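Local coordinates for TetR-family transcriptional regulator (Streptomyces coelicolor, PDB 2G7L), which probably binds DNA and regulates transcription as a dimeric member of the TetR family, at residues M42-L45 and A46-D50; L49-G52 and P53-Y57; A203-A206 and H207-L210; L217-G220 and I221-P225. All blocks are in the same frame, centred on the assembly; numbering follows the deposited sequence.

Contact 1 (M42-L45 and A46-D50); sequences MRRL and AQELD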
loop_
_atom_site.group_PDB
_atom_site.type_symbol
_atom_site.label_atom_id
_atom_site.label_comp_id
_atom_site.label_asym_id
_atom_site.label_seq_id
_atom_site.Cartn_x
_atom_site.Cartn_y
_atom_site.Cartn_z
HETATM N N MSE A 42 -7.399 -1.300 -22.444
HETATM C CA MSE A 42 -8.749 -1.100 -22.950
HETATM C C MSE A 42 -8.781 -1.216 -24.484
HETATM O O MSE A 42 -9.728 -1.766 -25.052
HETATM C CB MSE A 42 -9.332 0.251 -22.475
HETATM C CG MSE A 42 -9.711 0.271 -20.961
HETATM SE SE MSE A 42 -11.219 -0.941 -20.544
HETATM C CE MSE A 42 -12.610 0.181 -20.949
ATOM N N ARG A 43 -7.733 -0.696 -25.132
ATOM C CA ARG A 43 -7.563 -0.750 -26.593
ATOM C C ARG A 43 -7.321 -2.202 -27.077
ATOM O O ARG A 43 -7.995 -2.641 -27.962
ATOM C CB ARG A 43 -6.454 0.216 -27.037
ATOM C CG ARG A 43 -6.070 0.150 -28.539
ATOM C CD ARG A 43 -4.504 0.056 -28.738
ATOM N NE ARG A 43 -3.831 -0.567 -27.579
ATOM C CZ ARG A 43 -2.765 -1.368 -27.640
ATOM N NH1 ARG A 43 -2.223 -1.680 -28.822
ATOM N NH2 ARG A 43 -2.258 -1.879 -26.516
ATOM N N ARG A 44 -6.400 -2.953 -26.471
ATOM C CA ARG A 44 -6.268 -4.380 -26.792
ATOM C C ARG A 44 -7.544 -5.197 -26.516
ATOM O O ARG A 44 -7.774 -6.234 -27.120
ATOM C CB ARG A 44 -5.086 -5.014 -26.072
ATOM C CG ARG A 44 -4.914 -6.488 -26.345
ATOM C CD ARG A 44 -4.716 -6.760 -27.868
ATOM N NE ARG A 44 -5.009 -8.152 -28.123
ATOM C CZ ARG A 44 -4.143 -9.152 -27.935
ATOM N NH1 ARG A 44 -2.886 -8.908 -27.524
ATOM N NH2 ARG A 44 -4.540 -10.398 -28.165
ATOM N N LEU A 45 -8.377 -4.724 -25.608
ATOM C CA LEU A 45 -9.598 -5.461 -25.254
ATOM C C LEU A 45 -10.712 -5.142 -26.233
ATOM O O LEU A 45 -11.431 -6.037 -26.632
ATOM C CB LEU A 45 -10.024 -5.120 -23.814
ATOM C CG LEU A 45 -10.688 -6.141 -22.913
ATOM C CD1 LEU A 45 -9.844 -7.398 -22.790
ATOM C CD2 LEU A 45 -10.839 -5.431 -21.574
ATOM N N ALA A 46 -10.833 -3.861 -26.605
ATOM C CA ALA A 46 -11.759 -3.381 -27.653
ATOM C C ALA A 46 -11.488 -4.104 -28.983
ATOM O O ALA A 46 -12.408 -4.562 -29.678
ATOM C CB ALA A 46 -11.618 -1.875 -27.810
ATOM N N GLN A 47 -10.215 -4.255 -29.299
ATOM C CA GLN A 47 -9.798 -4.979 -30.479
ATOM C C GLN A 47 -10.212 -6.421 -30.333
ATOM O O GLN A 47 -10.738 -7.008 -31.254
ATOM C CB GLN A 47 -8.283 -4.890 -30.640
ATOM C CG GLN A 47 -7.716 -5.523 -31.915
ATOM C CD GLN A 47 -6.462 -6.362 -31.644
ATOM O OE1 GLN A 47 -6.512 -7.605 -31.711
ATOM N NE2 GLN A 47 -5.335 -5.693 -31.306
ATOM N N GLU A 48 -9.985 -7.004 -29.167
ATOM C CA GLU A 48 -10.304 -8.406 -28.969
ATOM C C GLU A 48 -11.818 -8.672 -29.058
ATOM O O GLU A 48 -12.254 -9.761 -29.426
ATOM C CB GLU A 48 -9.730 -8.888 -27.642
ATOM C CG GLU A 48 -9.701 -10.386 -27.497
ATOM C CD GLU A 48 -8.658 -11.067 -28.385
ATOM O OE1 GLU A 48 -7.862 -10.386 -29.074
ATOM O OE2 GLU A 48 -8.626 -12.317 -28.368
ATOM N N LEU A 49 -12.627 -7.670 -28.750
ATOM C CA LEU A 49 -14.069 -7.846 -28.801
ATOM C C LEU A 49 -14.721 -7.274 -30.084
ATOM O O LEU A 49 -15.956 -7.170 -30.156
ATOM C CB LEU A 49 -14.705 -7.242 -27.548
ATOM C CG LEU A 49 -14.232 -7.912 -26.248
ATOM C CD1 LEU A 49 -14.577 -7.082 -25.012
ATOM C CD2 LEU A 49 -14.831 -9.274 -26.148
ATOM N N ASP A 50 -13.897 -6.903 -31.074
ATOM C CA ASP A 50 -14.369 -6.286 -32.333
ATOM C C ASP A 50 -15.297 -5.086 -32.075
ATOM O O ASP A 50 -16.353 -4.986 -32.671
ATOM C CB ASP A 50 -15.063 -7.315 -33.247
ATOM C CG ASP A 50 -14.208 -8.608 -33.484
ATOM O OD1 ASP A 50 -14.821 -9.712 -33.600
ATOM O OD2 ASP A 50 -12.946 -8.545 -33.560
#

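Contact 2 (L49-G52 and P53-Y57); sequences LDTG and PASLY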
loop_
_atom_site.group_PDB
_atom_site.type_symbol
_atom_site.label_atom_id
_atom_site.label_comp_id
_atom_site.label_asym_id
_atom_site.label_seq_id
_atom_site.Cartn_x
_atom_site.Cartn_y
_atom_site.Cartn_z
ATOM N N LEU A 49 -12.627 -7.670 -28.750
ATOM C CA LEU A 49 -14.069 -7.846 -28.801
ATOM C C LEU A 49 -14.721 -7.274 -30.084
ATOM O O LEU A 49 -15.956 -7.170 -30.156
ATOM C CB LEU A 49 -14.705 -7.242 -27.548
ATOM C CG LEU A 49 -14.232 -7.912 -26.248
ATOM C CD1 LEU A 49 -14.577 -7.082 -25.012
ATOM C CD2 LEU A 49 -14.831 -9.274 -26.148
ATOM N N ASP A 50 -13.897 -6.903 -31.074
ATOM C CA ASP A 50 -14.369 -6.286 -32.333
ATOM C C ASP A 50 -15.297 -5.086 -32.075
ATOM O O ASP A 50 -16.353 -4.986 -32.671
ATOM C CB ASP A 50 -15.063 -7.315 -33.247
ATOM C CG ASP A 50 -14.208 -8.608 -33.484
ATOM O OD1 ASP A 50 -14.821 -9.712 -33.600
ATOM O OD2 ASP A 50 -12.946 -8.545 -33.560
ATOM N N THR A 51 -14.886 -4.196 -31.172
ATOM C CA THR A 51 -15.617 -2.967 -30.828
ATOM C C THR A 51 -14.597 -1.837 -30.463
ATOM O O THR A 51 -13.369 -2.052 -30.540
ATOM C CB THR A 51 -16.625 -3.246 -29.681
ATOM O OG1 THR A 51 -17.426 -2.085 -29.432
ATOM C CG2 THR A 51 -15.910 -3.635 -28.407
ATOM N N GLY A 52 -15.087 -0.650 -30.095
ATOM C CA GLY A 52 -14.200 0.453 -29.695
ATOM C C GLY A 52 -14.122 0.656 -28.179
ATOM O O GLY A 52 -15.052 0.256 -27.451
ATOM N N PRO A 53 -13.037 1.305 -27.683
ATOM C CA PRO A 53 -12.872 1.621 -26.258
ATOM C C PRO A 53 -14.080 2.307 -25.570
ATOM O O PRO A 53 -14.370 1.995 -24.401
ATOM C CB PRO A 53 -11.661 2.556 -26.249
ATOM C CG PRO A 53 -10.890 2.183 -27.478
ATOM C CD PRO A 53 -11.899 1.792 -28.488
ATOM N N ALA A 54 -14.764 3.221 -26.270
ATOM C CA ALA A 54 -15.944 3.930 -25.727
ATOM C C ALA A 54 -17.048 2.985 -25.246
ATOM O O ALA A 54 -17.750 3.257 -24.263
ATOM C CB ALA A 54 -16.503 4.922 -26.770
ATOM N N SER A 55 -17.202 1.878 -25.952
ATOM C CA SER A 55 -18.166 0.849 -25.583
ATOM C C SER A 55 -17.822 0.156 -24.276
ATOM O O SER A 55 -18.695 -0.132 -23.484
ATOM C CB SER A 55 -18.240 -0.198 -26.679
ATOM O OG SER A 55 -18.390 0.441 -27.914
ATOM N N LEU A 56 -16.542 -0.109 -24.068
ATOM C CA LEU A 56 -16.081 -0.818 -22.886
ATOM C C LEU A 56 -16.152 0.050 -21.654
ATOM O O LEU A 56 -16.277 -0.469 -20.561
ATOM C CB LEU A 56 -14.645 -1.284 -23.072
ATOM C CG LEU A 56 -14.263 -2.116 -24.278
ATOM C CD1 LEU A 56 -12.838 -2.541 -24.112
ATOM C CD2 LEU A 56 -15.173 -3.294 -24.417
ATOM N N TYR A 57 -16.074 1.366 -21.838
ATOM C CA TYR A 57 -15.949 2.320 -20.722
ATOM C C TYR A 57 -17.211 2.481 -19.927
ATOM O O TYR A 57 -17.179 2.977 -18.811
ATOM C CB TYR A 57 -15.464 3.717 -21.191
ATOM C CG TYR A 57 -13.979 3.810 -21.489
ATOM C CD1 TYR A 57 -13.516 4.419 -22.661
ATOM C CD2 TYR A 57 -13.053 3.281 -20.618
ATOM C CE1 TYR A 57 -12.145 4.487 -22.953
ATOM C CE2 TYR A 57 -11.697 3.344 -20.876
ATOM C CZ TYR A 57 -11.233 3.949 -22.042
ATOM O OH TYR A 57 -9.871 4.015 -22.271
#

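Contact 3 (A203-A206 and H207-L210); sequences AGSA and HDRL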
loop_
_atom_site.group_PDB
_atom_site.type_symbol
_atom_site.label_atom_id
_atom_site.label_comp_id
_atom_site.label_asym_id
_atom_site.label_seq_id
_atom_site.Cartn_x
_atom_site.Cartn_y
_atom_site.Cartn_z
ATOM N N ALA A 203 15.762 -7.301 8.654
ATOM C CA ALA A 203 15.561 -8.758 8.712
ATOM C C ALA A 203 14.106 -9.299 8.592
ATOM O O ALA A 203 13.094 -8.557 8.753
ATOM C CB ALA A 203 16.290 -9.359 9.935
ATOM N N GLY A 204 14.045 -10.592 8.268
ATOM C CA GLY A 204 12.804 -11.360 8.148
ATOM C C GLY A 204 12.268 -11.536 6.739
ATOM O O GLY A 204 12.369 -10.622 5.901
ATOM N N SER A 205 11.682 -12.707 6.490
ATOM C CA SER A 205 10.947 -13.022 5.250
ATOM C C SER A 205 9.692 -12.175 5.151
ATOM O O SER A 205 9.222 -11.661 6.149
ATOM C CB SER A 205 10.568 -14.498 5.236
ATOM O OG SER A 205 9.666 -14.883 6.299
ATOM N N ALA A 206 9.149 -12.015 3.944
ATOM C CA ALA A 206 7.863 -11.302 3.773
ATOM C C ALA A 206 6.739 -12.024 4.523
ATOM O O ALA A 206 5.761 -11.387 4.953
ATOM C CB ALA A 206 7.512 -11.149 2.277
ATOM N N HIS A 207 6.901 -13.348 4.627
ATOM C CA HIS A 207 6.079 -14.267 5.439
ATOM C C HIS A 207 6.159 -13.991 6.947
ATOM O O HIS A 207 5.127 -13.984 7.666
ATOM C CB HIS A 207 6.534 -15.734 5.200
ATOM C CG HIS A 207 6.042 -16.717 6.243
ATOM N ND1 HIS A 207 4.753 -17.230 6.249
ATOM C CD2 HIS A 207 6.673 -17.282 7.307
ATOM C CE1 HIS A 207 4.616 -18.066 7.269
ATOM N NE2 HIS A 207 5.763 -18.111 7.932
ATOM N N ASP A 208 7.394 -13.801 7.418
ATOM C CA ASP A 208 7.650 -13.462 8.841
ATOM C C ASP A 208 6.990 -12.117 9.151
ATOM O O ASP A 208 6.274 -12.009 10.097
ATOM C CB ASP A 208 9.140 -13.421 9.119
ATOM C CG ASP A 208 9.770 -14.813 9.203
ATOM O OD1 ASP A 208 9.096 -15.808 9.653
ATOM O OD2 ASP A 208 10.978 -14.890 8.833
ATOM N N ARG A 209 7.172 -11.132 8.283
ATOM C CA ARG A 209 6.663 -9.793 8.508
ATOM C C ARG A 209 5.157 -9.776 8.484
ATOM O O ARG A 209 4.524 -9.040 9.201
ATOM C CB ARG A 209 7.243 -8.842 7.450
ATOM C CG ARG A 209 8.826 -8.712 7.483
ATOM C CD ARG A 209 9.218 -7.764 8.565
ATOM N NE ARG A 209 10.619 -7.359 8.530
ATOM C CZ ARG A 209 11.014 -6.101 8.577
ATOM N NH1 ARG A 209 12.311 -5.843 8.498
ATOM N NH2 ARG A 209 10.112 -5.099 8.686
ATOM N N LEU A 210 4.570 -10.589 7.610
ATOM C CA LEU A 210 3.119 -10.700 7.479
ATOM C C LEU A 210 2.539 -11.493 8.637
ATOM O O LEU A 210 1.437 -11.210 9.054
ATOM C CB LEU A 210 2.766 -11.415 6.131
ATOM C CG LEU A 210 2.638 -10.629 4.804
ATOM C CD1 LEU A 210 2.563 -11.627 3.673
ATOM C CD2 LEU A 210 1.390 -9.654 4.793
#

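Contact 4 (L217-G220 and I221-P225); sequences LVNG and ITRTP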
loop_
_atom_site.group_PDB
_atom_site.type_symbol
_atom_site.label_atom_id
_atom_site.label_comp_id
_atom_site.label_asym_id
_atom_site.label_seq_id
_atom_site.Cartn_x
_atom_site.Cartn_y
_atom_site.Cartn_z
ATOM N N LEU A 217 -1.945 -5.989 13.923
ATOM C CA LEU A 217 -3.171 -5.314 13.525
ATOM C C LEU A 217 -4.339 -5.833 14.323
ATOM O O LEU A 217 -5.171 -5.048 14.809
ATOM C CB LEU A 217 -3.401 -5.536 12.003
ATOM C CG LEU A 217 -2.568 -4.524 11.179
ATOM C CD1 LEU A 217 -2.476 -5.020 9.799
ATOM C CD2 LEU A 217 -3.326 -3.160 11.193
ATOM N N VAL A 218 -4.447 -7.147 14.446
ATOM C CA VAL A 218 -5.624 -7.709 15.259
ATOM C C VAL A 218 -5.634 -7.204 16.715
ATOM O O VAL A 218 -6.638 -6.615 17.258
ATOM C CB VAL A 218 -5.654 -9.273 15.125
ATOM C CG1 VAL A 218 -6.764 -9.844 15.948
ATOM C CG2 VAL A 218 -5.952 -9.620 13.623
ATOM N N ASN A 219 -4.454 -7.289 17.323
ATOM C CA ASN A 219 -4.258 -6.726 18.686
ATOM C C ASN A 219 -4.610 -5.274 18.729
ATOM O O ASN A 219 -5.377 -4.808 19.572
ATOM C CB ASN A 219 -2.827 -6.931 19.098
ATOM C CG ASN A 219 -2.577 -8.339 19.447
ATOM O OD1 ASN A 219 -3.545 -9.078 19.649
ATOM N ND2 ASN A 219 -1.297 -8.770 19.493
ATOM N N GLY A 220 -4.110 -4.500 17.779
ATOM C CA GLY A 220 -4.534 -3.083 17.823
ATOM C C GLY A 220 -5.971 -2.805 17.503
ATOM O O GLY A 220 -6.592 -1.918 18.069
ATOM N N ILE A 221 -6.487 -3.475 16.474
ATOM C CA ILE A 221 -7.898 -3.246 16.092
ATOM C C ILE A 221 -8.847 -3.536 17.283
ATOM O O ILE A 221 -9.722 -2.712 17.632
ATOM C CB ILE A 221 -8.299 -4.095 14.873
ATOM C CG1 ILE A 221 -7.619 -3.564 13.586
ATOM C CG2 ILE A 221 -9.881 -4.166 14.722
ATOM C CD1 ILE A 221 -7.535 -4.638 12.501
ATOM N N THR A 222 -8.636 -4.680 17.934
ATOM C CA THR A 222 -9.565 -5.087 19.020
ATOM C C THR A 222 -9.471 -4.154 20.220
ATOM O O THR A 222 -10.467 -3.972 20.925
ATOM C CB THR A 222 -9.378 -6.526 19.456
ATOM O OG1 THR A 222 -8.010 -6.751 19.841
ATOM C CG2 THR A 222 -9.735 -7.496 18.308
ATOM N N ARG A 223 -8.321 -3.477 20.397
ATOM C CA ARG A 223 -8.170 -2.653 21.562
ATOM C C ARG A 223 -8.280 -1.167 21.409
ATOM O O ARG A 223 -8.314 -0.443 22.399
ATOM C CB ARG A 223 -6.990 -3.093 22.395
ATOM C CG ARG A 223 -5.702 -2.595 22.019
ATOM C CD ARG A 223 -4.696 -3.752 22.139
ATOM N NE ARG A 223 -5.227 -4.917 22.849
ATOM C CZ ARG A 223 -4.507 -5.990 23.202
ATOM N NH1 ARG A 223 -3.207 -6.073 22.927
ATOM N NH2 ARG A 223 -5.101 -7.006 23.837
ATOM N N THR A 224 -8.468 -0.699 20.184
ATOM C CA THR A 224 -8.485 0.750 19.940
ATOM C C THR A 224 -9.844 1.218 19.487
ATOM O O THR A 224 -10.259 0.896 18.405
ATOM C CB THR A 224 -7.437 1.162 18.836
ATOM O OG1 THR A 224 -6.155 0.575 19.098
ATOM C CG2 THR A 224 -7.313 2.636 18.755
ATOM N N PRO A 225 -10.556 1.976 20.322
ATOM C CA PRO A 225 -11.839 2.582 19.952
ATOM C C PRO A 225 -11.730 3.539 18.754
ATOM O O PRO A 225 -10.709 4.261 18.610
ATOM C CB PRO A 225 -12.215 3.388 21.197
ATOM C CG PRO A 225 -11.501 2.714 22.306
ATOM C CD PRO A 225 -10.195 2.269 21.729
#

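Contact 1 (M42-L45 and A46-D50)
Arg44 and Glu48 both set CG roughly opposite their own backbone N (chi1 179° and -165°), and both chains then bend at chi2. The two side chains therefore run side by side in the same direction. They lie one turn apart on helix 42-48, the first helix of the helix-turn-helix in the TetR-type DNA-binding domain. At their ends Arg44 NH2 reaches Glu48 OE1 at 3.4 Å, a weak hydrogen bond within a salt bridge. OE1 sits at the edge of the guanidinium, in its plane, while the carboxylate is turned 58° against that plane. The stronger partner of Arg44 NH2 is Glu35 OE2 at the end of helix 21-35, so this arginine ties two helices together. Arg44 NE has no hydrogen-bonding partner in the model. The Gln47 amide is nearly parallel to the guanidinium but set off obliquely, with NE2 3.7 Å from Arg44 CD.

On the buried side Met42, a selenomethionine, and Leu45 meet Leu56 of helix 53-56. Leu49 packs on Trp23 and Thr27 of helix 21-35, and its CG lies 3.4 Å from Leu45 O. The backbone bond from Ala46 N to Met42 O is 2.8 Å long. The helix closes in a Schellman motif with Asp50, at positive phi, as the C-prime residue: Asp50 N reaches Gln47 O at 3.2 Å.

Contact 2 (L49-G52 and P53-Y57)
Thr51 and Ser55 face each other across the turn of the helix-turn-helix, where the loop after helix 42-48 leads into helix 53-56, the probable recognition helix of this TetR-type domain. Their hydroxyls, Thr51 OG1 and Ser55 OG, are 3.1 Å apart. Thr51 OG1 is placed there by a chi1 of -175°, which turns it from the backbone N toward the helix start. Gly52 O also lies near Ser55 OG, at 3.4 Å.

Gly52 O accepts a hydrogen bond from Ser55 N at 3.1 Å. The donor stands well above the carbonyl plane, 47° out of it. Pro53 has no N-H to offer in this first turn. Its carbonyl O receives Leu56 N and Tyr57 N, both in weak bonds, which fits a short, loosely bonded helix. Thr51 N is spent on the preceding helix, in a probable bond to Ala46 O that belongs to its Schellman ending.

The apolar contacts are made by Leu49, Thr51 and Leu56. Leu56 also touches Met42 and Leu45 of helix 42-48 and Ile24 of helix 21-35, which joins all three helices. Its CD2 lies 4.1 Å from Thr51 CG2 and 3.9 Å from Leu49 CD1.

Contact 3 (A203-A206 and H207-L210)
Arg209 lays the edge of its guanidinium against the carbonyl of Ala203. NE and NH1 both donate to the same oxygen, Ala203 O, at 2.8 Å each, and that oxygen lies close to the guanidinium plane. The chain bends at chi2 (-80°) to turn back along the loop that precedes helix 206-223. NH1 also bonds to Leu201 O. The same loop holds Gly204 at a phi of 98°, where a side chain would collide with the carbonyl oxygen of Ala203 and approach Arg209 NE.

Ser205 is the N-cap of the helix and forms a capping box with Asp208. Its OG accepts from Asp208 N at 2.8 Å. In return Ser205 N donates to Asp208 OD2 at 3.3 Å, on the anti side, 27° out of the carboxylate plane. Ser205 OG also lies at the edge of the His207 ring, 4.0 Å from His207 CD2. The first regular turn follows, with Arg209 N bonded to Ser205 O at 3.0 Å.

Arg209 NH2 forms a salt bridge with Asp150 of the second subunit, and the guanidinium makes a cation-pi contact with Trp147 there. A leucine in its place would probably leave Ala203 O without either donor, let the loop drift from the helix and cost Asp150 its salt bridge.

This helix start thus lies at the dimer interface. Ala206 and Leu210 pack on Phe105 of helix 89-106 of the same chain.

Contact 4 (L217-G220 and I221-P225)
Thr222 N and OG1 both bond to Val218 O in this last stretch of helix 206-223, in the C-terminal domain of the TetR fold. Val218 O accepts twice at 2.9 Å, from Thr222 N nearly in line with the carbonyl and from Thr222 OG1 at a tilt. The neighbouring backbone bond is shorter, with Ile221 N 2.6 Å from Leu217 O. A chi1 of 55° puts the Thr222 hydroxyl between the backbone N and the carbonyl carbon, from where it can reach back one turn. With the hydroxyl and methyl of Thr222 cut back to an alanine, Val218 O is likely to keep just its backbone donor, and a small gap would probably open beside Val218 CG1, which Thr222 CG2 approaches at 4.5 Å.

A second hydroxyl works at the helix end. Thr224 OG1 donates to Gly220 O at 2.7 Å, just where the chain leaves helical angles. The same OG1 receives Asn219 ND2 of the second subunit, and Asn219 ND2 of this chain reaches Thr224 of that subunit in return.

Apolar contact comes from Leu217 and Ile221 on the buried side. Leu217 CB meets Ile221 CD1 at 4.3 Å.

Both of these residues pack on Leu152 of helix 142-161 and on Val216 of the second subunit. Val218 faces Trp89 and Arg90 at the start of helix 89-106. The segment thus lies between its own bundle and the partner subunit.

In the fold
The four contacts fall into two groups at opposite sides of the chain's centre. Contacts 1 and 2 come first along the chain and share Leu49 and Asp50, with centres 6 Å apart. Together they build the two helices and the turn of the DNA-binding motif. Contacts 3 and 4 lie near the two ends of helix 206-223, their centres 21 Å apart, and both touch the second subunit. The centres of the two groups are 40 to 46 Å apart, and their nearest atoms are at least about 29 Å from each other. This separation matches a TetR-type plan, with probable DNA binding at one end and dimer contacts at the other.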